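Mercuric reductase (PDB 4YWO) probably catalyses the NADPH-dependent reduction of mercuric ion to elemental mercury, as an FAD-containing homodimer. Local coordinates at residues A19-G24 against I142-S147; S146-P151 against T265-N270; A178-R183 against I261-G266; V354-A359 against R399-H404. All blocks are in the same frame, centred on the assembly; numbering follows the deposited sequence.

In the fold
Contacts 1, 2 and 3 lie in the FAD-binding and probable NADPH-binding part of the chain, and contact 4 lies in the dimerisation domain. Contact 1 joins two strand ends at the FAD. Its strand 146-148 runs on into contact 2, about 15 Å away between centres; Thr144 and Asn270 tie the two together. Contact 2 brings the side chain of Arg267 to about 4 Å from the FAD. Contact 3 is about 11 Å from contact 2 between centres, shares Thr265 and Gly266, and packs Leu263 on Ile150 and Pro151. Contact 4 stands apart, its centre about 31 Å from that of contact 1, and the side chain of Val354 is about 13 Å from a bound FAD.

Contact 1 (A19-G24 against I142-S147); sequences AIIGYG and IATGSS. With FAD (flavin-adenine dinucleotide), chain B.
Ile21 O accepts a hydrogen bond from Ala143 N at 2.7 Å, in the carbonyl plane. It joins parallel neighbours at the strand ends. Just beyond, Gly22 CA makes a CA-H...O contact with Ala143 O at 3.5 Å. The bare CA of Gly22 lets the backbones approach this closely. Ile21 and Thr144 lie side by side, their CG2 methyls 3.6 Å apart. Ile21 CG1 lies beside the backbone N (chi1 -40°), which places CG2 anti to that nitrogen. This methyl also comes within 3.8 Å of C2A of the FAD adenine. Thr144 CG2 is 3.4 Å from adenine N7A. The two methyls therefore both border the adenine. Thr144 OG1 turns to the backbone oxygen of Asn270, which fixes the rotation of its methyl. Gly24 precedes helix 25-36, and its CA is 3.3 Å from phosphate oxygen O1A. Gly22, Gly24 and Gly27 fit the Rossmann-type GxGxxG pattern, as expected in this FAD-binding family. A water lies among Gly24 N, Ala143 O and FAD O1P, 2.8 Å from Ala143 O; its bond from Gly24 N is weak. Small residues thus let the diphosphate come close to the backbone, where the nearby helix start would probably favour its negative charge.

Contact 2 (S146-P151 against T265-N270); sequences SSPLIP and TGRKPN
Ser146 OG is gripped by Arg267 and by Asp306, an FAD-binding residue. Arg267 NE donates to Ser146 OG at 3.0 Å, with the oxygen near the guanidinium plane, and NH2 adds a weak bond. Ser146 OG sits between its backbone N and carbonyl carbon (chi1 57°), which turns it to the arginine. The Arg267 chain bends at chi2 and chi3, so the guanidinium folds back over the 146-148 strand. Ser147 C lies 3.9 Å above the guanidinium plane, over its centre. Pro148 runs alongside, its CD 3.8 Å from Arg267 NH1. On the face that holds Ser147 and Lys268, Ser147 OG donates to Asn270 OD1 at 2.7 Å, in the carbonyl plane and on a lone pair. The backbones pair antiparallel. Ser147 and Lys268 exchange two hydrogen bonds, and Leu149 N adds a third to Gly266 O at 3.0 Å, from above the carbonyl plane. A water links Leu149 O, Thr265 N and Gly266 O. Leu149 CB rests 3.4 Å from Gly266 O, and Pro151 crosses Thr265 at about a right angle. This two-stranded ribbon lies between the FAD-binding sheet and the sheet that probably binds NADPH, as in this family. Pro148 and Arg267 touch Asn164 of helix 164-168, Ile150 and Pro151 pack on Leu263 of strand 260-263, and Arg267 also reaches the FAD.

Contact 3 (A178-R183 against I261-G266); sequences AVIGGR and ILLATG
Ile261 opens the contact by pairing in parallel with Ala178. Its CG2 meets Ile180 CD1 at 3.9 Å, the side chains crossing obliquely. Leu262 makes two of the ladder bonds, both to strand 176-180. Its N donates to Ala178 O at 2.8 Å, and its O accepts from Ile180 N at 2.9 Å, nearly along the carbonyl. Its side chain shares a face with Val179, CD2 to CG2 at 4.2 Å. Leu263 lies beside Ile180, its CD2 4.1 Å from CD1. With Ile180 CG1 anti to the carbonyl carbon, the extended chain (chi2 179°) puts CD1 between Ile261 CG2 and Leu263 CD2. Ala264 N closes the ladder on Ile180 O. Its CB touches Val179 CG1, while its O takes a CA-H...O contact from Gly181 CA at 3.5 Å and a bond from a water that also receives Arg183 N. Thr265 CG2 runs alongside Ile180 CG2 at 3.7 Å. The parallel strands and the Gly181-Gly182 turn into helix 184-194 are consistent with the Rossmann-type NADPH-binding unit of this family. Strand 260-263 is the edge of a four-stranded parallel sheet within the chain. Helix 184-194 packs on the face of Val179, Leu262 and Ala264, and strand 247-251 touches Ile261.

Contact 4 (V354-A359 against R399-H404); sequences VGLTEA and RIVGVH
Val354 and Val403 form an antiparallel hydrogen-bonded pair: Val354 N donates to Val403 O at 2.9 Å, and Val403 N returns a bond to Val354 O. Their side chains share one face, with Val354 CG1 4.2 Å from Val403 CB. Helix 414-422 packs on this face. Two glycines, Gly355 and Gly402, face each other and bring their CA atoms to 4.1 Å. Leu356 N then donates to Val401 O at 2.9 Å, and Leu356 CD1 touches Val401 CG2 at 4.0 Å. Val401 and Gly402 share Val394 as their partner on the next strand, a classic beta bulge. Gly402 CA makes a CA-H...O contact with Leu356 O. Leu356 O also receives His404 NE2 at 2.8 Å. The oxygen lies at the ring edge, in the ring plane, while the nitrogen sits above the carbonyl plane. With CG anti to its carbonyl carbon (chi1 -51°), His404 swings its ring over to the turn. Thr357 CG2 lies 4.0 Å from His404 CE1, and Thr357 OG1 caps the start of helix 358-362. The bond from His404 NE2 to Leu356 O is consistent with a proton on NE2, and it ties the turn just after strand 350-355 to strand 399-407 inside the dimerisation domain.

Contact 1 (A19-G24 against I142-S147)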
loop_
_atom_site.group_PDB
_atom_site.type_symbol
_atom_site.label_atom_id
_atom_site.label_comp_id
_atom_site.label_asym_id
_atom_site.label_seq_id
_atom_site.Cartn_x
_atom_site.Cartn_y
_atom_site.Cartn_z
ATOM N N ALA A 19 -30.936 -22.926 -0.321
ATOM C CA ALA A 19 -31.465 -21.705 0.261
ATOM C C ALA A 19 -30.366 -21.016 1.063
ATOM O O ALA A 19 -29.676 -21.664 1.866
ATOM C CB ALA A 19 -32.656 -21.955 1.184
ATOM N N ILE A 20 -30.299 -19.690 0.880
ATOM C CA ILE A 20 -29.340 -18.847 1.573
ATOM C C ILE A 20 -30.028 -17.911 2.473
ATOM O O ILE A 20 -30.947 -17.200 2.006
ATOM C CB ILE A 20 -28.503 -17.994 0.526
ATOM C CG1 ILE A 20 -27.771 -18.899 -0.402
ATOM C CG2 ILE A 20 -27.513 -17.061 1.245
ATOM C CD1 ILE A 20 -27.389 -18.245 -1.725
ATOM N N ILE A 21 -29.678 -17.902 3.739
ATOM C CA ILE A 21 -30.337 -17.077 4.732
ATOM C C ILE A 21 -29.476 -15.889 5.071
ATOM O O ILE A 21 -28.488 -16.006 5.779
ATOM C CB ILE A 21 -30.735 -17.799 6.017
ATOM C CG1 ILE A 21 -31.296 -19.215 5.718
ATOM C CG2 ILE A 21 -31.627 -16.918 6.850
ATOM C CD1 ILE A 21 -32.570 -19.212 5.003
ATOM N N GLY A 22 -29.898 -14.729 4.596
ATOM C CA GLY A 22 -29.206 -13.446 4.802
ATOM C C GLY A 22 -28.585 -12.944 3.470
ATOM O O GLY A 22 -28.066 -13.730 2.699
ATOM N N TYR A 23 -28.712 -11.624 3.232
ATOM C CA TYR A 23 -28.252 -11.049 1.963
ATOM C C TYR A 23 -27.236 -9.878 2.110
ATOM O O TYR A 23 -27.365 -8.801 1.531
ATOM C CB TYR A 23 -29.413 -10.740 1.022
ATOM C CG TYR A 23 -30.557 -9.889 1.437
ATOM C CD1 TYR A 23 -30.472 -8.866 2.388
ATOM C CD2 TYR A 23 -31.806 -10.155 0.857
ATOM C CE1 TYR A 23 -31.565 -8.062 2.677
ATOM C CE2 TYR A 23 -32.895 -9.336 1.162
ATOM C CZ TYR A 23 -32.800 -8.338 2.099
ATOM O OH TYR A 23 -33.891 -7.545 2.421
ATOM N N GLY A 24 -26.362 -10.092 3.082
ATOM C CA GLY A 24 -25.131 -9.314 3.246
ATOM C C GLY A 24 -23.994 -9.880 2.405
ATOM O O GLY A 24 -24.171 -10.590 1.418
ATOM N N ILE A 142 -26.324 -20.521 6.093
ATOM C CA ILE A 142 -26.759 -19.502 7.034
ATOM C C ILE A 142 -25.733 -18.366 7.042
ATOM O O ILE A 142 -24.592 -18.623 7.407
ATOM C CB ILE A 142 -26.957 -20.051 8.457
ATOM C CG1 ILE A 142 -27.950 -21.271 8.391
ATOM C CG2 ILE A 142 -27.441 -18.982 9.418
ATOM C CD1 ILE A 142 -28.080 -21.949 9.691
ATOM N N ALA A 143 -26.212 -17.148 6.776
ATOM C CA ALA A 143 -25.292 -15.967 6.670
ATOM C C ALA A 143 -25.998 -14.733 7.209
ATOM O O ALA A 143 -26.199 -13.719 6.550
ATOM C CB ALA A 143 -25.003 -15.809 5.210
ATOM N N THR A 144 -26.434 -14.809 8.493
ATOM C CA THR A 144 -27.349 -13.831 9.064
ATOM C C THR A 144 -26.658 -12.758 9.833
ATOM O O THR A 144 -27.289 -11.864 10.324
ATOM C CB THR A 144 -28.364 -14.545 10.028
ATOM O OG1 THR A 144 -27.623 -15.494 10.858
ATOM C CG2 THR A 144 -29.360 -15.274 9.167
ATOM N N GLY A 145 -25.309 -12.738 9.815
ATOM C CA GLY A 145 -24.631 -11.622 10.411
ATOM C C GLY A 145 -24.635 -11.524 11.893
ATOM O O GLY A 145 -24.767 -12.493 12.603
ATOM N N SER A 146 -24.421 -10.272 12.377
ATOM C CA SER A 146 -24.302 -9.973 13.794
ATOM C C SER A 146 -25.068 -8.642 14.077
ATOM O O SER A 146 -25.474 -7.967 13.134
ATOM C CB SER A 146 -22.853 -9.864 14.262
ATOM O OG SER A 146 -22.184 -8.855 13.487
ATOM N N SER A 147 -25.263 -8.344 15.319
ATOM C CA SER A 147 -25.845 -7.111 15.808
ATOM C C SER A 147 -25.026 -6.536 16.911
ATOM O O SER A 147 -24.250 -7.209 17.575
ATOM C CB SER A 147 -27.242 -7.442 16.426
ATOM O OG SER A 147 -28.201 -7.799 15.423
HETATM P PA FAD B . -24.578 -9.314 7.445
HETATM O O1A FAD B . -24.131 -8.497 6.256
HETATM O O2A FAD B . -25.170 -8.626 8.652
HETATM O O5B FAD B . -25.628 -10.420 6.929
HETATM C C5B FAD B . -26.884 -10.587 7.585
HETATM C C4B FAD B . -28.006 -10.152 6.650
HETATM O O4B FAD B . -28.974 -11.199 6.538
HETATM C C3B FAD B . -28.714 -8.915 7.176
HETATM O O3B FAD B . -28.607 -7.847 6.230
HETATM C C2B FAD B . -30.168 -9.304 7.359
HETATM O O2B FAD B . -31.001 -8.487 6.531
HETATM C C1B FAD B . -30.277 -10.760 6.933
HETATM N N9A FAD B . -30.758 -11.580 8.073
HETATM C C8A FAD B . -30.229 -11.596 9.310
HETATM N N7A FAD B . -30.902 -12.453 10.119
HETATM C C5A FAD B . -31.890 -13.005 9.391
HETATM C C6A FAD B . -32.970 -13.991 9.630
HETATM N N6A FAD B . -33.132 -14.573 10.843
HETATM N N1A FAD B . -33.789 -14.290 8.597
HETATM C C2A FAD B . -33.638 -13.719 7.387
HETATM N N3A FAD B . -32.681 -12.818 7.100
HETATM C C4A FAD B . -31.791 -12.426 8.042
HETATM N N1 FAD B . -15.176 -5.187 8.017
HETATM C C2 FAD B . -14.091 -4.974 7.230
HETATM O O2 FAD B . -13.551 -5.954 6.674
HETATM N N3 FAD B . -13.572 -3.750 7.025
HETATM C C4 FAD B . -14.092 -2.651 7.584
HETATM O O4 FAD B . -13.586 -1.526 7.373
HETATM C C4X FAD B . -15.280 -2.797 8.459
HETATM N N5 FAD B . -15.863 -1.736 9.061
HETATM C C5X FAD B . -16.948 -1.902 9.854
HETATM C C6 FAD B . -17.531 -0.797 10.463
HETATM C C7 FAD B . -18.645 -0.958 11.279
HETATM C C7M FAD B . -19.275 0.241 11.937
HETATM C C8 FAD B . -19.214 -2.313 11.503
HETATM C C8M FAD B . -20.421 -2.485 12.388
HETATM C C9 FAD B . -18.635 -3.421 10.897
HETATM C C9A FAD B . -17.521 -3.260 10.081
HETATM N N10 FAD B . -16.927 -4.377 9.462
HETATM C C10 FAD B . -15.801 -4.169 8.644
HETATM C "C1'" FAD B . -17.467 -5.724 9.665
HETATM C "C2'" FAD B . -18.271 -6.139 8.440
HETATM O "O2'" FAD B . -19.228 -5.120 8.128
HETATM C "C3'" FAD B . -18.995 -7.458 8.682
HETATM O "O3'" FAD B . -18.059 -8.437 9.148
HETATM C "C4'" FAD B . -19.659 -7.959 7.406
HETATM O "O4'" FAD B . -20.726 -7.076 7.044
HETATM C "C5'" FAD B . -20.208 -9.369 7.592
HETATM O "O5'" FAD B . -21.259 -9.598 6.656
HETATM P P FAD B . -22.291 -10.815 6.868
HETATM O O1P FAD B . -23.025 -11.043 5.568
HETATM O O2P FAD B . -21.550 -11.954 7.525
HETATM O O3P FAD B . -23.334 -10.211 7.935
HETATM O O HOH W 1 -24.969 -12.304 4.443
#

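Contact 2 (S146-P151 against T265-N270)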
loop_
_atom_site.group_PDB
_atom_site.type_symbol
_atom_site.label_atom_id
_atom_site.label_comp_id
_atom_site.label_asym_id
_atom_site.label_seq_id
_atom_site.Cartn_x
_atom_site.Cartn_y
_atom_site.Cartn_z
ATOM N N SER A 146 -24.421 -10.272 12.377
ATOM C CA SER A 146 -24.302 -9.973 13.794
ATOM C C SER A 146 -25.068 -8.642 14.077
ATOM O O SER A 146 -25.474 -7.967 13.134
ATOM C CB SER A 146 -22.853 -9.864 14.262
ATOM O OG SER A 146 -22.184 -8.855 13.487
ATOM N N SER A 147 -25.263 -8.344 15.319
ATOM C CA SER A 147 -25.845 -7.111 15.808
ATOM C C SER A 147 -25.026 -6.536 16.911
ATOM O O SER A 147 -24.250 -7.209 17.575
ATOM C CB SER A 147 -27.242 -7.442 16.426
ATOM O OG SER A 147 -28.201 -7.799 15.423
ATOM N N PRO A 148 -25.229 -5.237 17.211
ATOM C CA PRO A 148 -24.509 -4.705 18.314
ATOM C C PRO A 148 -24.785 -5.436 19.660
ATOM O O PRO A 148 -25.938 -5.728 19.956
ATOM C CB PRO A 148 -24.997 -3.231 18.372
ATOM C CG PRO A 148 -25.537 -2.912 17.020
ATOM C CD PRO A 148 -26.053 -4.232 16.498
ATOM N N LEU A 149 -23.736 -5.643 20.436
ATOM C CA LEU A 149 -23.799 -6.231 21.731
ATOM C C LEU A 149 -24.108 -5.092 22.702
ATOM O O LEU A 149 -23.359 -4.081 22.757
ATOM C CB LEU A 149 -22.504 -6.940 22.071
ATOM C CG LEU A 149 -22.360 -7.664 23.396
ATOM C CD1 LEU A 149 -23.465 -8.712 23.464
ATOM C CD2 LEU A 149 -20.966 -8.259 23.482
ATOM N N ILE A 150 -25.226 -5.246 23.438
ATOM C CA ILE A 150 -25.716 -4.231 24.396
ATOM C C ILE A 150 -25.436 -4.771 25.822
ATOM O O ILE A 150 -26.083 -5.761 26.247
ATOM C CB ILE A 150 -27.211 -4.001 24.285
ATOM C CG1 ILE A 150 -27.664 -3.793 22.844
ATOM C CG2 ILE A 150 -27.643 -2.892 25.246
ATOM C CD1 ILE A 150 -26.851 -2.761 22.109
ATOM N N PRO A 151 -24.478 -4.168 26.535
ATOM C CA PRO A 151 -24.109 -4.688 27.848
ATOM C C PRO A 151 -25.275 -4.447 28.834
ATOM O O PRO A 151 -26.108 -3.534 28.626
ATOM C CB PRO A 151 -22.828 -3.932 28.196
ATOM C CG PRO A 151 -22.871 -2.697 27.388
ATOM C CD PRO A 151 -23.745 -2.933 26.174
ATOM N N THR A 265 -18.808 -2.108 22.196
ATOM C CA THR A 265 -18.442 -3.229 23.114
ATOM C C THR A 265 -18.620 -4.553 22.389
ATOM O O THR A 265 -18.634 -5.576 23.031
ATOM C CB THR A 265 -19.386 -3.270 24.352
ATOM O OG1 THR A 265 -20.767 -3.168 23.933
ATOM C CG2 THR A 265 -19.127 -2.127 25.194
ATOM N N GLY A 266 -18.681 -4.531 21.073
ATOM C CA GLY A 266 -18.665 -5.776 20.347
ATOM C C GLY A 266 -19.981 -6.067 19.628
ATOM O O GLY A 266 -20.898 -5.246 19.656
ATOM N N ARG A 267 -20.067 -7.275 19.027
ATOM C CA ARG A 267 -21.183 -7.682 18.244
ATOM C C ARG A 267 -21.564 -9.127 18.621
ATOM O O ARG A 267 -20.703 -9.891 18.937
ATOM C CB ARG A 267 -20.843 -7.777 16.787
ATOM C CG ARG A 267 -20.018 -6.683 16.136
ATOM C CD ARG A 267 -20.887 -5.616 15.637
ATOM N NE ARG A 267 -21.739 -6.017 14.472
ATOM C CZ ARG A 267 -22.703 -5.270 13.974
ATOM N NH1 ARG A 267 -22.914 -4.037 14.428
ATOM N NH2 ARG A 267 -23.407 -5.728 12.969
ATOM N N LYS A 268 -22.839 -9.387 18.561
ATOM C CA LYS A 268 -23.478 -10.687 18.898
ATOM C C LYS A 268 -23.955 -11.321 17.597
ATOM O O LYS A 268 -24.733 -10.736 16.872
ATOM C CB LYS A 268 -24.655 -10.449 19.816
ATOM C CG LYS A 268 -25.264 -11.757 20.238
ATOM C CD LYS A 268 -26.334 -11.545 21.264
ATOM C CE LYS A 268 -26.853 -12.875 21.802
ATOM N NZ LYS A 268 -28.101 -12.645 22.595
ATOM N N PRO A 269 -23.553 -12.586 17.333
ATOM C CA PRO A 269 -24.090 -13.220 16.145
ATOM C C PRO A 269 -25.590 -13.334 16.172
ATOM O O PRO A 269 -26.202 -13.550 17.216
ATOM C CB PRO A 269 -23.478 -14.607 16.234
ATOM C CG PRO A 269 -22.135 -14.413 16.904
ATOM C CD PRO A 269 -22.408 -13.348 17.881
ATOM N N ASN A 270 -26.190 -13.213 15.007
ATOM C CA ASN A 270 -27.669 -13.297 14.831
ATOM C C ASN A 270 -28.090 -14.753 14.711
ATOM O O ASN A 270 -28.205 -15.256 13.659
ATOM C CB ASN A 270 -28.083 -12.529 13.608
ATOM C CG ASN A 270 -27.987 -10.992 13.801
ATOM O OD1 ASN A 270 -28.117 -10.492 14.945
ATOM N ND2 ASN A 270 -27.750 -10.259 12.698
HETATM O O HOH W 2 -23.060 -8.275 10.698
HETATM O O HOH W 3 -21.546 -2.729 21.298
#

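Contact 3 (A178-R183 against I261-G266)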
loop_
_atom_site.group_PDB
_atom_site.type_symbol
_atom_site.label_atom_id
_atom_site.label_comp_id
_atom_site.label_asym_id
_atom_site.label_seq_id
_atom_site.Cartn_x
_atom_site.Cartn_y
_atom_site.Cartn_z
ATOM N N ALA A 178 -19.126 9.864 25.133
ATOM C CA ALA A 178 -18.515 8.787 25.891
ATOM C C ALA A 178 -18.648 7.494 25.127
ATOM O O ALA A 178 -19.727 7.025 24.815
ATOM C CB ALA A 178 -19.089 8.667 27.300
ATOM N N VAL A 179 -17.479 6.901 24.792
ATOM C CA VAL A 179 -17.405 5.620 24.025
ATOM C C VAL A 179 -17.145 4.471 24.966
ATOM O O VAL A 179 -16.151 4.509 25.689
ATOM C CB VAL A 179 -16.269 5.686 22.928
ATOM C CG1 VAL A 179 -16.176 4.350 22.238
ATOM C CG2 VAL A 179 -16.509 6.843 22.025
ATOM N N ILE A 180 -18.051 3.523 25.034
ATOM C CA ILE A 180 -17.895 2.370 25.886
ATOM C C ILE A 180 -17.322 1.248 25.068
ATOM O O ILE A 180 -18.016 0.683 24.219
ATOM C CB ILE A 180 -19.211 1.952 26.579
ATOM C CG1 ILE A 180 -19.719 3.108 27.428
ATOM C CG2 ILE A 180 -18.970 0.784 27.513
ATOM C CD1 ILE A 180 -21.057 2.766 28.136
ATOM N N GLY A 181 -16.044 0.912 25.353
ATOM C CA GLY A 181 -15.331 -0.091 24.602
ATOM C C GLY A 181 -13.982 0.379 24.144
ATOM O O GLY A 181 -13.678 1.535 24.171
ATOM N N GLY A 182 -13.129 -0.528 23.713
ATOM C CA GLY A 182 -11.745 -0.176 23.406
ATOM C C GLY A 182 -11.076 -1.069 22.347
ATOM O O GLY A 182 -9.848 -1.195 22.357
ATOM N N ARG A 183 -11.850 -1.587 21.395
ATOM C CA ARG A 183 -11.276 -2.310 20.277
ATOM C C ARG A 183 -11.409 -1.459 18.999
ATOM O O ARG A 183 -11.592 -0.236 19.066
ATOM C CB ARG A 183 -11.907 -3.719 20.163
ATOM C CG ARG A 183 -11.689 -4.558 21.424
ATOM C CD ARG A 183 -12.044 -6.034 21.257
ATOM N NE ARG A 183 -12.189 -6.687 22.577
ATOM C CZ ARG A 183 -11.350 -7.581 23.125
ATOM N NH1 ARG A 183 -10.269 -8.017 22.504
ATOM N NH2 ARG A 183 -11.622 -8.057 24.335
ATOM N N ILE A 261 -23.705 8.772 24.471
ATOM C CA ILE A 261 -23.006 7.535 24.736
ATOM C C ILE A 261 -23.009 6.675 23.458
ATOM O O ILE A 261 -24.026 6.516 22.803
ATOM C CB ILE A 261 -23.621 6.756 25.892
ATOM C CG1 ILE A 261 -23.438 7.534 27.200
ATOM C CG2 ILE A 261 -22.969 5.421 26.051
ATOM C CD1 ILE A 261 -24.462 6.939 28.225
ATOM N N LEU A 262 -21.820 6.160 23.095
ATOM C CA LEU A 262 -21.682 5.280 21.921
ATOM C C LEU A 262 -21.216 3.921 22.445
ATOM O O LEU A 262 -20.158 3.828 23.115
ATOM C CB LEU A 262 -20.656 5.805 20.849
ATOM C CG LEU A 262 -20.330 4.749 19.801
ATOM C CD1 LEU A 262 -21.489 4.398 18.904
ATOM C CD2 LEU A 262 -19.162 5.384 19.063
ATOM N N LEU A 263 -22.004 2.890 22.238
ATOM C CA LEU A 263 -21.607 1.507 22.519
ATOM C C LEU A 263 -20.691 0.975 21.390
ATOM O O LEU A 263 -21.093 1.009 20.219
ATOM C CB LEU A 263 -22.774 0.591 22.594
ATOM C CG LEU A 263 -23.724 0.924 23.699
ATOM C CD1 LEU A 263 -24.862 -0.132 23.660
ATOM C CD2 LEU A 263 -23.036 1.024 25.040
ATOM N N ALA A 264 -19.504 0.535 21.778
ATOM C CA ALA A 264 -18.528 -0.102 20.890
ATOM C C ALA A 264 -17.915 -1.294 21.604
ATOM O O ALA A 264 -16.717 -1.464 21.689
ATOM C CB ALA A 264 -17.504 0.917 20.505
ATOM N N THR A 265 -18.808 -2.108 22.196
ATOM C CA THR A 265 -18.442 -3.229 23.114
ATOM C C THR A 265 -18.620 -4.553 22.389
ATOM O O THR A 265 -18.634 -5.576 23.031
ATOM C CB THR A 265 -19.386 -3.270 24.352
ATOM O OG1 THR A 265 -20.767 -3.168 23.933
ATOM C CG2 THR A 265 -19.127 -2.127 25.194
ATOM N N GLY A 266 -18.681 -4.531 21.073
ATOM C CA GLY A 266 -18.665 -5.776 20.347
ATOM C C GLY A 266 -19.981 -6.067 19.628
ATOM O O GLY A 266 -20.898 -5.246 19.656
HETATM O O HOH W 4 -14.519 -1.384 20.042
#

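Contact 4 (V354-A359 against R399-H404)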
loop_
_atom_site.group_PDB
_atom_site.type_symbol
_atom_site.label_atom_id
_atom_site.label_comp_id
_atom_site.label_asym_id
_atom_site.label_seq_id
_atom_site.Cartn_x
_atom_site.Cartn_y
_atom_site.Cartn_z
ATOM N N VAL A 354 -1.844 -9.490 10.327
ATOM C CA VAL A 354 -2.230 -10.751 9.655
ATOM C C VAL A 354 -1.436 -11.878 10.307
ATOM O O VAL A 354 -0.268 -11.682 10.648
ATOM C CB VAL A 354 -1.997 -10.667 8.122
ATOM C CG1 VAL A 354 -0.586 -10.321 7.726
ATOM C CG2 VAL A 354 -2.517 -11.907 7.382
ATOM N N GLY A 355 -2.053 -13.035 10.516
ATOM C CA GLY A 355 -1.313 -14.208 11.020
ATOM C C GLY A 355 -1.215 -14.092 12.585
ATOM O O GLY A 355 -1.966 -13.416 13.311
ATOM N N LEU A 356 -0.229 -14.837 13.073
ATOM C CA LEU A 356 -0.090 -15.040 14.507
ATOM C C LEU A 356 0.631 -13.873 15.185
ATOM O O LEU A 356 1.601 -13.284 14.634
ATOM C CB LEU A 356 0.760 -16.285 14.691
ATOM C CG LEU A 356 0.226 -17.576 14.096
ATOM C CD1 LEU A 356 1.201 -18.698 14.478
ATOM C CD2 LEU A 356 -1.109 -17.869 14.660
ATOM N N THR A 357 0.252 -13.637 16.419
ATOM C CA THR A 357 1.077 -12.777 17.257
ATOM C C THR A 357 2.321 -13.578 17.679
ATOM O O THR A 357 2.368 -14.780 17.566
ATOM C CB THR A 357 0.350 -12.298 18.539
ATOM O OG1 THR A 357 0.049 -13.472 19.356
ATOM C CG2 THR A 357 -0.886 -11.493 18.242
ATOM N N GLU A 358 3.368 -12.883 18.151
ATOM C CA GLU A 358 4.536 -13.571 18.671
ATOM C C GLU A 358 4.174 -14.550 19.831
ATOM O O GLU A 358 4.639 -15.695 19.833
ATOM C CB GLU A 358 5.585 -12.554 19.118
ATOM C CG GLU A 358 6.830 -13.276 19.608
ATOM C CD GLU A 358 7.960 -12.377 20.004
ATOM O OE1 GLU A 358 7.819 -11.156 19.940
ATOM O OE2 GLU A 358 9.022 -12.967 20.283
ATOM N N ALA A 359 3.351 -14.111 20.738
ATOM C CA ALA A 359 2.919 -14.973 21.876
ATOM C C ALA A 359 2.169 -16.168 21.370
ATOM O O ALA A 359 2.409 -17.283 21.818
ATOM C CB ALA A 359 2.045 -14.218 22.820
ATOM N N ARG A 399 9.587 -19.742 8.467
ATOM C CA ARG A 399 8.491 -19.177 7.544
ATOM C C ARG A 399 7.804 -18.032 8.259
ATOM O O ARG A 399 7.494 -18.090 9.459
ATOM C CB ARG A 399 7.516 -20.220 7.132
ATOM C CG ARG A 399 8.172 -21.443 6.504
ATOM C CD ARG A 399 7.100 -22.358 5.939
ATOM N NE ARG A 399 7.704 -23.598 5.391
ATOM C CZ ARG A 399 8.157 -24.579 6.112
ATOM N NH1 ARG A 399 8.032 -24.583 7.448
ATOM N NH2 ARG A 399 8.632 -25.664 5.498
ATOM N N ILE A 400 7.495 -17.002 7.492
ATOM C CA ILE A 400 6.722 -15.849 8.057
ATOM C C ILE A 400 5.327 -16.303 8.359
ATOM O O ILE A 400 4.600 -16.877 7.464
ATOM C CB ILE A 400 6.729 -14.718 7.087
ATOM C CG1 ILE A 400 8.155 -14.199 6.803
ATOM C CG2 ILE A 400 5.844 -13.547 7.608
ATOM C CD1 ILE A 400 8.406 -13.400 5.567
ATOM N N VAL A 401 4.921 -16.167 9.590
ATOM C CA VAL A 401 3.645 -16.455 10.060
ATOM C C VAL A 401 2.786 -15.350 10.666
ATOM O O VAL A 401 1.599 -15.566 10.994
ATOM C CB VAL A 401 3.611 -17.674 11.006
ATOM C CG1 VAL A 401 4.188 -18.923 10.314
ATOM C CG2 VAL A 401 4.300 -17.404 12.333
ATOM N N GLY A 402 3.367 -14.168 10.868
ATOM C CA GLY A 402 2.591 -13.054 11.395
ATOM C C GLY A 402 3.318 -11.796 11.028
ATOM O O GLY A 402 4.550 -11.683 11.046
ATOM N N VAL A 403 2.517 -10.766 10.721
ATOM C CA VAL A 403 3.021 -9.405 10.513
ATOM C C VAL A 403 2.023 -8.455 11.137
ATOM O O VAL A 403 0.798 -8.589 10.916
ATOM C CB VAL A 403 3.237 -9.074 9.009
ATOM C CG1 VAL A 403 3.564 -7.620 8.798
ATOM C CG2 VAL A 403 4.195 -10.015 8.323
ATOM N N HIS A 404 2.518 -7.474 11.908
ATOM C CA HIS A 404 1.731 -6.527 12.628
ATOM C C HIS A 404 2.378 -5.210 12.400
ATOM O O HIS A 404 3.565 -5.055 12.531
ATOM C CB HIS A 404 1.713 -6.883 14.130
ATOM C CG HIS A 404 1.331 -8.307 14.359
ATOM N ND1 HIS A 404 0.054 -8.700 14.665
ATOM C CD2 HIS A 404 2.041 -9.451 14.211
ATOM C CE1 HIS A 404 -0.012 -10.007 14.673
ATOM N NE2 HIS A 404 1.174 -10.485 14.315
#